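Long-range contacts in anti-H(O) lectin 1 (Ulex europaeus, PDB 1FX5), which binds L-fucose-containing glycans, including the O(H) blood-group determinant, as a homodimeric legume lectin carrying calcium and manganese ions: residues I143-N148 and I194-I199; V212-S217 and H226-W231; G63-F68 and I172-S177; H56-N61 and L206-S211. One frame throughout, in Å; residues are numbered along the deposited sequence.

Overall arrangement
Following the chain from the N terminus, strand 44-59 opens contact 4 and the next strand, 64-78, opens contact 3. Contact 1 opens at 143-148, contact 3 closes at 172-177 and contact 1 at 194-199, so these two cross. Both nest inside the long loop that contact 4 closes at 206-211. Contact 2 follows in series as a short loop, opening on the same strand 209-219 and closing at 226-231. Contacts 3 and 4 touch directly, their centres about 11 Å apart, and join neighbouring strands edge to edge. Contacts 1 and 2 instead bring together the two sheets of the legume lectin sandwich.

Contact 1: I143-N148 and I194-I199; sequences IGIDVN and ISVTSI
Two strands of the legume lectin beta-sandwich face each other across the interior, with Ile143 and Ile145 of one set against Ile194, Val196 and Ser198 of the other. The strands run nearly the same way, their directions 21° apart, but their axes come no closer than 7.1 Å. They do not pair as strands of one sheet, and the contact is made by side-chain packing without a hydrogen bond between them.

CG2 of Ile143 touches Ile194 alone, 3.6 Å from its CD1, whereas the CG1-CD1 branch reaches both partners. CG1 rests on CG1 of Val196 at 3.5 Å, turned there by a chi1 of 88° that places it between the backbone N and the carbonyl carbon. CD1 of Ile143 then sits between the two partners, 3.6 Å from CD1 of Ile194 and 3.9 Å from CB of Val196. Ile143 and its partners point against each other and overlap along their flanks.

Farther along, CD1 of Ile145 reaches CB of Ser198 at 3.8 Å and more loosely meets CG1 of Val196 at 4.1 Å. Trp158 packs on both Ile143 and Ile194 at one end. His142, just before Ile143, is a manganese ligand, and Gly144 bonds through its backbone to Glu125, another ligand. This is the sheet-on-sheet aliphatic packing of the legume lectin fold, with the bound manganese about 9 Å from the side chain of Ile143.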
loop_
_atom_site.group_PDB
_atom_site.type_symbol
_atom_site.label_atom_id
_atom_site.label_comp_id
_atom_site.label_asym_id
_atom_site.label_seq_id
_atom_site.Cartn_x
_atom_site.Cartn_y
_atom_site.Cartn_z
ATOM N N ILE A 143 20.455 -8.136 -20.091
ATOM C CA ILE A 143 19.336 -8.079 -19.146
ATOM C C ILE A 143 19.195 -9.549 -18.687
ATOM O O ILE A 143 19.203 -10.473 -19.524
ATOM C CB ILE A 143 17.975 -7.447 -19.665
ATOM C CG1 ILE A 143 17.065 -8.475 -20.320
ATOM C CG2 ILE A 143 18.219 -6.261 -20.555
ATOM C CD1 ILE A 143 17.514 -8.941 -21.679
ATOM N N GLY A 144 19.193 -9.776 -17.372
ATOM C CA GLY A 144 19.070 -11.132 -16.878
ATOM C C GLY A 144 18.164 -11.384 -15.692
ATOM O O GLY A 144 17.642 -10.460 -15.049
ATOM N N ILE A 145 17.946 -12.665 -15.430
ATOM C CA ILE A 145 17.109 -13.086 -14.321
ATOM C C ILE A 145 17.981 -13.725 -13.228
ATOM O O ILE A 145 18.714 -14.685 -13.489
ATOM C CB ILE A 145 15.988 -14.020 -14.823
ATOM C CG1 ILE A 145 15.021 -13.184 -15.673
ATOM C CG2 ILE A 145 15.238 -14.617 -13.650
ATOM C CD1 ILE A 145 14.008 -13.974 -16.458
ATOM N N ASP A 146 17.954 -13.124 -12.037
ATOM C CA ASP A 146 18.735 -13.605 -10.896
ATOM C C ASP A 146 17.879 -14.260 -9.831
ATOM O O ASP A 146 16.879 -13.694 -9.395
ATOM C CB ASP A 146 19.480 -12.448 -10.223
ATOM C CG ASP A 146 20.375 -11.679 -11.165
ATOM O OD1 ASP A 146 20.657 -12.131 -12.288
ATOM O OD2 ASP A 146 20.815 -10.597 -10.776
ATOM N N VAL A 147 18.305 -15.430 -9.378
ATOM C CA VAL A 147 17.580 -16.159 -8.346
ATOM C C VAL A 147 18.589 -16.456 -7.228
ATOM O O VAL A 147 19.512 -17.271 -7.413
ATOM C CB VAL A 147 16.980 -17.498 -8.913
ATOM C CG1 VAL A 147 16.261 -18.280 -7.820
ATOM C CG2 VAL A 147 16.007 -17.196 -10.039
ATOM N N ASN A 148 18.489 -15.711 -6.123
ATOM C CA ASN A 148 19.381 -15.895 -4.974
ATOM C C ASN A 148 20.900 -15.808 -5.263
ATOM O O ASN A 148 21.714 -16.340 -4.500
ATOM C CB ASN A 148 19.070 -17.249 -4.308
ATOM C CG ASN A 148 17.734 -17.258 -3.600
ATOM O OD1 ASN A 148 17.273 -16.227 -3.130
ATOM N ND2 ASN A 148 17.105 -18.421 -3.518
ATOM N N ILE A 194 13.919 -6.190 -26.710
ATOM C CA ILE A 194 14.614 -7.413 -26.298
ATOM C C ILE A 194 13.867 -8.006 -25.114
ATOM O O ILE A 194 13.200 -7.275 -24.364
ATOM C CB ILE A 194 16.106 -7.199 -25.855
ATOM C CG1 ILE A 194 16.184 -6.299 -24.646
ATOM C CG2 ILE A 194 16.966 -6.596 -26.973
ATOM C CD1 ILE A 194 17.567 -6.275 -24.079
ATOM N N SER A 195 13.921 -9.325 -24.964
ATOM C CA SER A 195 13.240 -9.948 -23.842
ATOM C C SER A 195 13.978 -11.174 -23.350
ATOM O O SER A 195 14.758 -11.797 -24.097
ATOM C CB SER A 195 11.790 -10.277 -24.168
ATOM O OG SER A 195 11.694 -11.171 -25.242
ATOM N N VAL A 196 13.806 -11.442 -22.060
ATOM C CA VAL A 196 14.429 -12.576 -21.407
ATOM C C VAL A 196 13.319 -13.235 -20.602
ATOM O O VAL A 196 12.478 -12.542 -19.987
ATOM C CB VAL A 196 15.608 -12.143 -20.521
ATOM C CG1 VAL A 196 15.131 -11.262 -19.361
ATOM C CG2 VAL A 196 16.347 -13.372 -20.047
ATOM N N THR A 197 13.334 -14.566 -20.583
ATOM C CA THR A 197 12.321 -15.338 -19.873
ATOM C C THR A 197 12.875 -16.502 -19.100
ATOM O O THR A 197 13.928 -17.041 -19.457
ATOM C CB THR A 197 11.364 -16.003 -20.921
ATOM O OG1 THR A 197 10.753 -15.005 -21.734
ATOM C CG2 THR A 197 10.285 -16.779 -20.267
ATOM N N SER A 198 12.138 -16.911 -18.071
ATOM C CA SER A 198 12.510 -18.045 -17.246
ATOM C C SER A 198 11.299 -18.639 -16.522
ATOM O O SER A 198 10.262 -17.977 -16.364
ATOM C CB SER A 198 13.621 -17.755 -16.260
ATOM O OG SER A 198 14.231 -19.009 -15.931
ATOM N N ILE A 199 11.422 -19.906 -16.116
ATOM C CA ILE A 199 10.353 -20.602 -15.414
ATOM C C ILE A 199 10.896 -20.912 -14.031
ATOM O O ILE A 199 11.853 -21.678 -13.883
ATOM C CB ILE A 199 9.902 -21.854 -16.196
ATOM C CG1 ILE A 199 9.492 -21.408 -17.609
ATOM C CG2 ILE A 199 8.748 -22.548 -15.465
ATOM C CD1 ILE A 199 8.799 -22.417 -18.467
#

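Contact 2: V212-S217 and H226-W231; sequences VGFSGS and HEVLNW. Unlike the reference sequence in segment 212-217: Ser217 (reference Gly).
Phe214 and Trp231 meet as a T-shaped (edge-to-face) pair inside the legume lectin sandwich, where strand 209-219 of one sheet lies over strand 224-236 of the other. The phenylalanine drives its edge at the indole face. CE1 stands over the centre of the tryptophan ring system, 3.6 Å from CD2 of Trp231, and CZ comes alongside it. The ring centroids, six-membered ring for the indole, are 4.8 Å apart and the planes are inclined at 60°. The anti chi1 of Trp231 (-176°) carries its indole across to strand 209-219.

Two valines pack around this pair. Val228 puts CG2 over a face of the Phe214 ring. Val212 approaches the far end of the indole, its CG2 4.0 Å from CZ2 of Trp231, while its carbonyl O lies at the indole edge. Phe72 and Phe6 extend the aromatic cluster, each edge-to-face, the first with Phe214 and the second with Trp231. The indole N-H is taken up by OG1 of Thr70. At the opposite end of the segments the imidazole comes up to the backbone, with CE1 of His226 3.3 Å from O of Ser217.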
loop_
_atom_site.group_PDB
_atom_site.type_symbol
_atom_site.label_atom_id
_atom_site.label_comp_id
_atom_site.label_asym_id
_atom_site.label_seq_id
_atom_site.Cartn_x
_atom_site.Cartn_y
_atom_site.Cartn_z
ATOM N N VAL A 212 8.327 -4.878 -3.121
ATOM C CA VAL A 212 8.685 -4.761 -4.543
ATOM C C VAL A 212 9.354 -3.385 -4.657
ATOM O O VAL A 212 8.932 -2.437 -3.967
ATOM C CB VAL A 212 7.483 -4.826 -5.513
ATOM C CG1 VAL A 212 6.807 -6.187 -5.433
ATOM C CG2 VAL A 212 6.499 -3.696 -5.241
ATOM N N GLY A 213 10.396 -3.266 -5.485
ATOM C CA GLY A 213 11.076 -1.988 -5.627
ATOM C C GLY A 213 12.201 -2.023 -6.639
ATOM O O GLY A 213 12.297 -2.966 -7.431
ATOM N N PHE A 214 13.093 -1.039 -6.570
ATOM C CA PHE A 214 14.215 -0.946 -7.485
ATOM C C PHE A 214 15.511 -0.650 -6.731
ATOM O O PHE A 214 15.501 -0.173 -5.589
ATOM C CB PHE A 214 14.039 0.243 -8.460
ATOM C CG PHE A 214 12.703 0.299 -9.207
ATOM C CD1 PHE A 214 11.623 1.010 -8.678
ATOM C CD2 PHE A 214 12.561 -0.284 -10.465
ATOM C CE1 PHE A 214 10.429 1.139 -9.389
ATOM C CE2 PHE A 214 11.378 -0.155 -11.174
ATOM C CZ PHE A 214 10.311 0.555 -10.635
ATOM N N SER A 215 16.625 -0.874 -7.415
ATOM C CA SER A 215 17.953 -0.622 -6.865
ATOM C C SER A 215 18.775 -0.100 -8.055
ATOM O O SER A 215 18.488 -0.438 -9.223
ATOM C CB SER A 215 18.581 -1.893 -6.240
ATOM O OG SER A 215 19.325 -2.681 -7.163
ATOM N N GLY A 216 19.737 0.776 -7.775
ATOM C CA GLY A 216 20.578 1.331 -8.816
ATOM C C GLY A 216 21.947 1.505 -8.192
ATOM O O GLY A 216 22.028 1.774 -6.990
ATOM N N SER A 217 23.021 1.338 -8.970
ATOM C CA SER A 217 24.350 1.497 -8.414
ATOM C C SER A 217 25.384 1.803 -9.484
ATOM O O SER A 217 25.117 1.644 -10.680
ATOM C CB SER A 217 24.757 0.266 -7.587
ATOM O OG SER A 217 24.865 -0.866 -8.407
ATOM N N HIS A 226 20.888 6.405 -12.577
ATOM C CA HIS A 226 19.794 5.624 -13.166
ATOM C C HIS A 226 18.510 6.212 -12.610
ATOM O O HIS A 226 18.319 6.219 -11.393
ATOM C CB HIS A 226 19.974 4.143 -12.783
ATOM C CG HIS A 226 21.307 3.588 -13.184
ATOM N ND1 HIS A 226 22.427 3.689 -12.383
ATOM C CD2 HIS A 226 21.722 3.013 -14.339
ATOM C CE1 HIS A 226 23.477 3.210 -13.031
ATOM N NE2 HIS A 226 23.078 2.792 -14.221
ATOM N N GLU A 227 17.613 6.630 -13.508
ATOM C CA GLU A 227 16.339 7.250 -13.141
ATOM C C GLU A 227 15.025 6.678 -13.679
ATOM O O GLU A 227 14.907 6.361 -14.859
ATOM C CB GLU A 227 16.462 8.726 -13.507
ATOM C CG GLU A 227 17.587 9.366 -12.717
ATOM C CD GLU A 227 18.138 10.618 -13.333
ATOM O OE1 GLU A 227 18.091 11.659 -12.676
ATOM O OE2 GLU A 227 18.664 10.571 -14.456
ATOM N N VAL A 228 14.030 6.596 -12.804
ATOM C CA VAL A 228 12.724 6.067 -13.160
ATOM C C VAL A 228 11.738 7.214 -13.269
ATOM O O VAL A 228 11.665 8.061 -12.366
ATOM C CB VAL A 228 12.230 5.031 -12.105
ATOM C CG1 VAL A 228 10.840 4.520 -12.469
ATOM C CG2 VAL A 228 13.212 3.846 -12.018
ATOM N N LEU A 229 10.962 7.215 -14.357
ATOM C CA LEU A 229 9.971 8.254 -14.621
ATOM C C LEU A 229 8.545 8.017 -14.097
ATOM O O LEU A 229 7.828 8.966 -13.771
ATOM C CB LEU A 229 9.916 8.525 -16.127
ATOM C CG LEU A 229 11.155 9.123 -16.785
ATOM C CD1 LEU A 229 11.072 8.891 -18.267
ATOM C CD2 LEU A 229 11.280 10.607 -16.478
ATOM N N ASN A 230 8.094 6.770 -14.142
ATOM C CA ASN A 230 6.758 6.424 -13.675
ATOM C C ASN A 230 6.774 4.959 -13.315
ATOM O O ASN A 230 7.749 4.251 -13.616
ATOM C CB ASN A 230 5.703 6.689 -14.748
ATOM C CG ASN A 230 6.124 6.192 -16.114
ATOM O OD1 ASN A 230 6.465 5.024 -16.298
ATOM N ND2 ASN A 230 6.139 7.098 -17.080
ATOM N N TRP A 231 5.668 4.484 -12.763
ATOM C CA TRP A 231 5.600 3.099 -12.360
ATOM C C TRP A 231 4.170 2.655 -12.141
ATOM O O TRP A 231 3.403 3.340 -11.459
ATOM C CB TRP A 231 6.372 2.973 -11.041
ATOM C CG TRP A 231 6.535 1.600 -10.466
ATOM C CD1 TRP A 231 6.479 0.399 -11.137
ATOM C CD2 TRP A 231 6.867 1.289 -9.106
ATOM N NE1 TRP A 231 6.767 -0.633 -10.271
ATOM C CE2 TRP A 231 7.012 -0.117 -9.023
ATOM C CE3 TRP A 231 7.069 2.064 -7.955
ATOM C CZ2 TRP A 231 7.353 -0.765 -7.827
ATOM C CZ3 TRP A 231 7.408 1.421 -6.767
ATOM C CH2 TRP A 231 7.546 0.019 -6.715
#

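Contact 3: G63-F68 and I172-S177; sequences GELASF and IIYEAS. Unlike the reference sequence in segment 63-68: Leu65 (reference Val).
The carbonyl O of Phe68 takes a nearly straight hydrogen bond from the backbone N of Tyr174 (2.9 Å, 173°). The same oxygen receives a CA-H...O contact from CA of Ile173 at 3.5 Å. The return bond, from N of Phe68 to O of Tyr174 at 3.0 Å, completes an antiparallel hydrogen-bonded pair in the back sheet of the legume lectin sandwich.

Where the strand of Tyr174 ends, a side chain takes over the pairing: Ala176 N donates to OG of Ser67 at 3.0 Å. CB of Ala176 lies 3.4 Å from O of Leu65.

Phe68 and Tyr174 share a face of the sheet without a true ring stack. CB of Tyr174 lies over the phenylalanine ring in a CH-pi contact, 3.7 Å from its centroid. With CG anti to the backbone N (chi1 -177°), the tyrosine ring runs alongside segment 63-68, O of Ala66 at its edge and in its plane, and CD2 of Leu65 packs on its OH at 3.5 Å. That hydroxyl is hydrogen-bonded to O of Val200.

Strand 180-187 flanks strand 168-175, touching Ile172 and Tyr174. On the other side, Ser67 and Ala66 form backbone hydrogen bonds with Thr236 of strand 224-236 and Ile57 of strand 44-59, respectively.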
loop_
_atom_site.group_PDB
_atom_site.type_symbol
_atom_site.label_atom_id
_atom_site.label_comp_id
_atom_site.label_asym_id
_atom_site.label_seq_id
_atom_site.Cartn_x
_atom_site.Cartn_y
_atom_site.Cartn_z
ATOM N N GLY A 63 -2.390 -22.682 -0.847
ATOM C CA GLY A 63 -1.428 -23.183 -1.814
ATOM C C GLY A 63 -1.414 -22.362 -3.086
ATOM O O GLY A 63 -0.745 -22.719 -4.057
ATOM N N GLU A 64 -2.126 -21.239 -3.074
ATOM C CA GLU A 64 -2.192 -20.353 -4.238
ATOM C C GLU A 64 -1.011 -19.421 -4.380
ATOM O O GLU A 64 -0.496 -18.896 -3.402
ATOM C CB GLU A 64 -3.447 -19.497 -4.208
ATOM C CG GLU A 64 -4.694 -20.254 -4.551
ATOM C CD GLU A 64 -5.875 -19.335 -4.633
ATOM O OE1 GLU A 64 -6.529 -19.328 -5.701
ATOM O OE2 GLU A 64 -6.125 -18.599 -3.639
ATOM N N LEU A 65 -0.730 -19.102 -5.631
ATOM C CA LEU A 65 0.358 -18.228 -6.016
ATOM C C LEU A 65 -0.219 -17.058 -6.846
ATOM O O LEU A 65 -1.038 -17.276 -7.744
ATOM C CB LEU A 65 1.355 -19.073 -6.826
ATOM C CG LEU A 65 2.626 -18.481 -7.429
ATOM C CD1 LEU A 65 3.421 -17.721 -6.376
ATOM C CD2 LEU A 65 3.462 -19.624 -8.024
ATOM N N ALA A 66 0.171 -15.821 -6.537
ATOM C CA ALA A 66 -0.339 -14.667 -7.291
ATOM C C ALA A 66 0.364 -14.375 -8.637
ATOM O O ALA A 66 1.475 -14.830 -8.886
ATOM C CB ALA A 66 -0.313 -13.421 -6.407
ATOM N N SER A 67 -0.348 -13.711 -9.540
ATOM C CA SER A 67 0.190 -13.340 -10.841
ATOM C C SER A 67 0.371 -11.812 -10.742
ATOM O O SER A 67 -0.337 -11.148 -9.954
ATOM C CB SER A 67 -0.818 -13.644 -11.947
ATOM O OG SER A 67 -0.896 -15.031 -12.192
ATOM N N PHE A 68 1.332 -11.253 -11.477
ATOM C CA PHE A 68 1.539 -9.810 -11.425
ATOM C C PHE A 68 2.101 -9.257 -12.716
ATOM O O PHE A 68 2.619 -10.002 -13.570
ATOM C CB PHE A 68 2.418 -9.394 -10.213
ATOM C CG PHE A 68 3.903 -9.738 -10.345
ATOM C CD1 PHE A 68 4.452 -10.811 -9.641
ATOM C CD2 PHE A 68 4.756 -8.961 -11.130
ATOM C CE1 PHE A 68 5.825 -11.102 -9.713
ATOM C CE2 PHE A 68 6.117 -9.249 -11.206
ATOM C CZ PHE A 68 6.652 -10.319 -10.498
ATOM N N ILE A 172 7.291 -6.251 -17.182
ATOM C CA ILE A 172 7.613 -7.517 -16.518
ATOM C C ILE A 172 6.321 -8.212 -16.094
ATOM O O ILE A 172 5.467 -7.609 -15.417
ATOM C CB ILE A 172 8.531 -7.291 -15.275
ATOM C CG1 ILE A 172 9.785 -6.533 -15.702
ATOM C CG2 ILE A 172 8.971 -8.640 -14.674
ATOM C CD1 ILE A 172 10.679 -6.109 -14.554
ATOM N N ILE A 173 6.209 -9.494 -16.421
ATOM C CA ILE A 173 5.016 -10.272 -16.089
ATOM C C ILE A 173 5.274 -11.643 -15.452
ATOM O O ILE A 173 6.203 -12.371 -15.860
ATOM C CB ILE A 173 4.222 -10.572 -17.414
ATOM C CG1 ILE A 173 3.775 -9.278 -18.084
ATOM C CG2 ILE A 173 3.019 -11.476 -17.166
ATOM C CD1 ILE A 173 3.439 -9.468 -19.548
ATOM N N TYR A 174 4.506 -11.980 -14.424
ATOM C CA TYR A 174 4.679 -13.280 -13.807
ATOM C C TYR A 174 3.301 -13.930 -13.919
ATOM O O TYR A 174 2.309 -13.385 -13.422
ATOM C CB TYR A 174 5.141 -13.229 -12.348
ATOM C CG TYR A 174 5.390 -14.626 -11.772
ATOM C CD1 TYR A 174 6.471 -15.407 -12.200
ATOM C CD2 TYR A 174 4.524 -15.184 -10.838
ATOM C CE1 TYR A 174 6.676 -16.701 -11.721
ATOM C CE2 TYR A 174 4.716 -16.480 -10.347
ATOM C CZ TYR A 174 5.784 -17.233 -10.790
ATOM O OH TYR A 174 5.934 -18.527 -10.309
ATOM N N GLU A 175 3.222 -15.015 -14.679
ATOM C CA GLU A 175 1.964 -15.732 -14.857
ATOM C C GLU A 175 2.066 -16.983 -13.976
ATOM O O GLU A 175 2.780 -17.931 -14.315
ATOM C CB GLU A 175 1.775 -16.135 -16.308
ATOM C CG GLU A 175 0.481 -16.877 -16.507
ATOM C CD GLU A 175 0.446 -17.646 -17.807
ATOM O OE1 GLU A 175 0.536 -18.898 -17.759
ATOM O OE2 GLU A 175 0.335 -17.002 -18.875
ATOM N N ALA A 176 1.314 -16.999 -12.883
ATOM C CA ALA A 176 1.315 -18.119 -11.935
ATOM C C ALA A 176 1.003 -19.531 -12.456
ATOM O O ALA A 176 1.643 -20.495 -12.025
ATOM C CB ALA A 176 0.423 -17.791 -10.719
ATOM N N SER A 177 0.036 -19.659 -13.369
ATOM C CA SER A 177 -0.334 -20.973 -13.918
ATOM C C SER A 177 0.827 -21.696 -14.596
ATOM O O SER A 177 1.001 -22.892 -14.381
ATOM C CB SER A 177 -1.557 -20.883 -14.848
ATOM O OG SER A 177 -1.349 -19.914 -15.867
#

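Contact 4: H56-N61 and L206-S211; sequences HIWNCN and LPEWVS
The carbonyl O of Glu208 gathers three donors from the residues opposite. Its firm bond comes from N of Ile57 at 2.8 Å, and two weak ones from Trp58 N and ND1 of His56, the latter 3.4 Å away. The imidazole meets this oxygen edge-on, in its plane. Next to it, NE1 of Trp58 donates to O of Leu206 at 2.9 Å; the acceptor lies in the indole plane, but the N-H meets the carbonyl from above its own plane. At the outer end, N of Cys60 reaches OE1 of Glu208 at 3.2 Å, likewise from above the carboxylate.

Around these bonds, His56 and Trp209, an antiparallel non-hydrogen-bonded pair, form an offset stack with planes only 7° apart, the imidazole and six-membered ring centroids separated by 4.4 Å. The extended chi1 of His56 (-161°) lays its ring along the indole; CB sits over the six-membered ring. The Glu208 chain runs across the indole of Trp58, its CG 3.8 Å from the six-membered ring centroid in a CH-pi contact. Trp209 also packs on Asp17 of the second subunit.

The contact joins the ends of antiparallel strands 44-59 and 209-219 in one sheet of the legume lectin sandwich, away from the sugar and metal sites. Glu208 is held through both carbonyl O and carboxylate, tying its segment to Ile57 and Cys60. Its OE1, 4.8 Å from NE2 of His56, may modestly favour a protonated imidazole.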
loop_
_atom_site.group_PDB
_atom_site.type_symbol
_atom_site.label_atom_id
_atom_site.label_comp_id
_atom_site.label_asym_id
_atom_site.label_seq_id
_atom_site.Cartn_x
_atom_site.Cartn_y
_atom_site.Cartn_z
ATOM N N HIS A 56 1.354 -9.666 -0.812
ATOM C CA HIS A 56 1.058 -11.055 -0.466
ATOM C C HIS A 56 1.324 -11.786 -1.781
ATOM O O HIS A 56 0.498 -11.721 -2.692
ATOM C CB HIS A 56 -0.419 -11.183 -0.076
ATOM C CG HIS A 56 -0.747 -12.414 0.722
ATOM N ND1 HIS A 56 0.222 -13.299 1.168
ATOM C CD2 HIS A 56 -1.928 -12.899 1.157
ATOM C CE1 HIS A 56 -0.359 -14.274 1.847
ATOM N NE2 HIS A 56 -1.662 -14.061 1.859
ATOM N N ILE A 57 2.472 -12.446 -1.903
ATOM C CA ILE A 57 2.786 -13.142 -3.144
ATOM C C ILE A 57 2.248 -14.568 -3.249
ATOM O O ILE A 57 1.931 -15.042 -4.340
ATOM C CB ILE A 57 4.283 -13.004 -3.498
ATOM C CG1 ILE A 57 4.491 -13.176 -5.005
ATOM C CG2 ILE A 57 5.099 -14.028 -2.773
ATOM C CD1 ILE A 57 3.948 -12.038 -5.839
ATOM N N TRP A 58 2.225 -15.293 -2.148
ATOM C CA TRP A 58 1.688 -16.640 -2.201
ATOM C C TRP A 58 1.020 -16.905 -0.863
ATOM O O TRP A 58 1.307 -16.224 0.127
ATOM C CB TRP A 58 2.680 -17.716 -2.663
ATOM C CG TRP A 58 3.812 -17.987 -1.766
ATOM C CD1 TRP A 58 5.010 -17.349 -1.751
ATOM C CD2 TRP A 58 3.896 -19.030 -0.794
ATOM N NE1 TRP A 58 5.843 -17.935 -0.837
ATOM C CE2 TRP A 58 5.189 -18.965 -0.237
ATOM C CE3 TRP A 58 3.010 -20.013 -0.353
ATOM C CZ2 TRP A 58 5.620 -19.861 0.749
ATOM C CZ3 TRP A 58 3.438 -20.901 0.620
ATOM C CH2 TRP A 58 4.736 -20.817 1.163
ATOM N N ASN A 59 0.066 -17.825 -0.868
ATOM C CA ASN A 59 -0.695 -18.182 0.326
ATOM C C ASN A 59 -0.487 -19.608 0.839
ATOM O O ASN A 59 -0.961 -20.550 0.214
ATOM C CB ASN A 59 -2.167 -17.978 -0.028
ATOM C CG ASN A 59 -3.072 -18.018 1.177
ATOM O OD1 ASN A 59 -2.756 -18.644 2.196
ATOM N ND2 ASN A 59 -4.217 -17.362 1.065
ATOM N N CYS A 60 0.122 -19.774 2.011
ATOM C CA CYS A 60 0.344 -21.129 2.534
ATOM C C CYS A 60 -0.930 -21.907 2.903
ATOM O O CYS A 60 -0.935 -23.138 2.894
ATOM C CB CYS A 60 1.306 -21.124 3.733
ATOM S SG CYS A 60 2.151 -22.730 4.033
ATOM N N ASN A 61 -2.014 -21.200 3.202
ATOM C CA ASN A 61 -3.263 -21.871 3.562
ATOM C C ASN A 61 -3.953 -22.510 2.360
ATOM O O ASN A 61 -4.440 -23.636 2.456
ATOM C CB ASN A 61 -4.236 -20.907 4.267
ATOM C CG ASN A 61 -3.761 -20.503 5.666
ATOM O OD1 ASN A 61 -2.765 -21.031 6.187
ATOM N ND2 ASN A 61 -4.474 -19.563 6.280
ATOM N N LEU A 206 10.700 -17.524 -2.433
ATOM C CA LEU A 206 10.316 -16.350 -1.634
ATOM C C LEU A 206 9.379 -16.600 -0.436
ATOM O O LEU A 206 8.686 -17.616 -0.366
ATOM C CB LEU A 206 9.615 -15.327 -2.554
ATOM C CG LEU A 206 10.316 -14.792 -3.818
ATOM C CD1 LEU A 206 9.327 -14.022 -4.734
ATOM C CD2 LEU A 206 11.451 -13.904 -3.399
ATOM N N PRO A 207 9.399 -15.697 0.559
ATOM C CA PRO A 207 8.489 -15.883 1.709
ATOM C C PRO A 207 7.059 -15.483 1.226
ATOM O O PRO A 207 6.907 -14.970 0.102
ATOM C CB PRO A 207 9.044 -14.904 2.744
ATOM C CG PRO A 207 9.714 -13.834 1.902
ATOM C CD PRO A 207 10.356 -14.599 0.780
ATOM N N GLU A 208 6.014 -15.706 2.022
ATOM C CA GLU A 208 4.658 -15.335 1.582
ATOM C C GLU A 208 4.429 -13.846 1.307
ATOM O O GLU A 208 3.571 -13.490 0.481
ATOM C CB GLU A 208 3.620 -15.775 2.592
ATOM C CG GLU A 208 3.441 -17.247 2.688
ATOM C CD GLU A 208 2.527 -17.580 3.833
ATOM O OE1 GLU A 208 1.293 -17.377 3.693
ATOM O OE2 GLU A 208 3.067 -17.982 4.887
ATOM N N TRP A 209 5.115 -12.990 2.065
ATOM C CA TRP A 209 5.001 -11.532 1.909
ATOM C C TRP A 209 6.357 -10.955 1.513
ATOM O O TRP A 209 7.367 -11.187 2.215
ATOM C CB TRP A 209 4.542 -10.865 3.219
ATOM C CG TRP A 209 3.141 -11.196 3.646
ATOM C CD1 TRP A 209 2.734 -12.313 4.323
ATOM C CD2 TRP A 209 1.962 -10.384 3.461
ATOM N NE1 TRP A 209 1.379 -12.249 4.573
ATOM C CE2 TRP A 209 0.881 -11.076 4.060
ATOM C CE3 TRP A 209 1.714 -9.146 2.849
ATOM C CZ2 TRP A 209 -0.431 -10.565 4.069
ATOM C CZ3 TRP A 209 0.414 -8.642 2.854
ATOM C CH2 TRP A 209 -0.641 -9.352 3.462
ATOM N N VAL A 210 6.380 -10.190 0.419
ATOM C CA VAL A 210 7.621 -9.571 -0.073
ATOM C C VAL A 210 7.412 -8.105 -0.426
ATOM O O VAL A 210 6.277 -7.659 -0.592
ATOM C CB VAL A 210 8.160 -10.269 -1.382
ATOM C CG1 VAL A 210 8.489 -11.726 -1.133
ATOM C CG2 VAL A 210 7.142 -10.148 -2.517
ATOM N N SER A 211 8.499 -7.348 -0.521
ATOM C CA SER A 211 8.401 -5.929 -0.886
ATOM C C SER A 211 8.791 -5.877 -2.374
ATOM O O SER A 211 9.407 -6.822 -2.863
ATOM C CB SER A 211 9.408 -5.107 -0.081
ATOM O OG SER A 211 10.738 -5.496 -0.373
#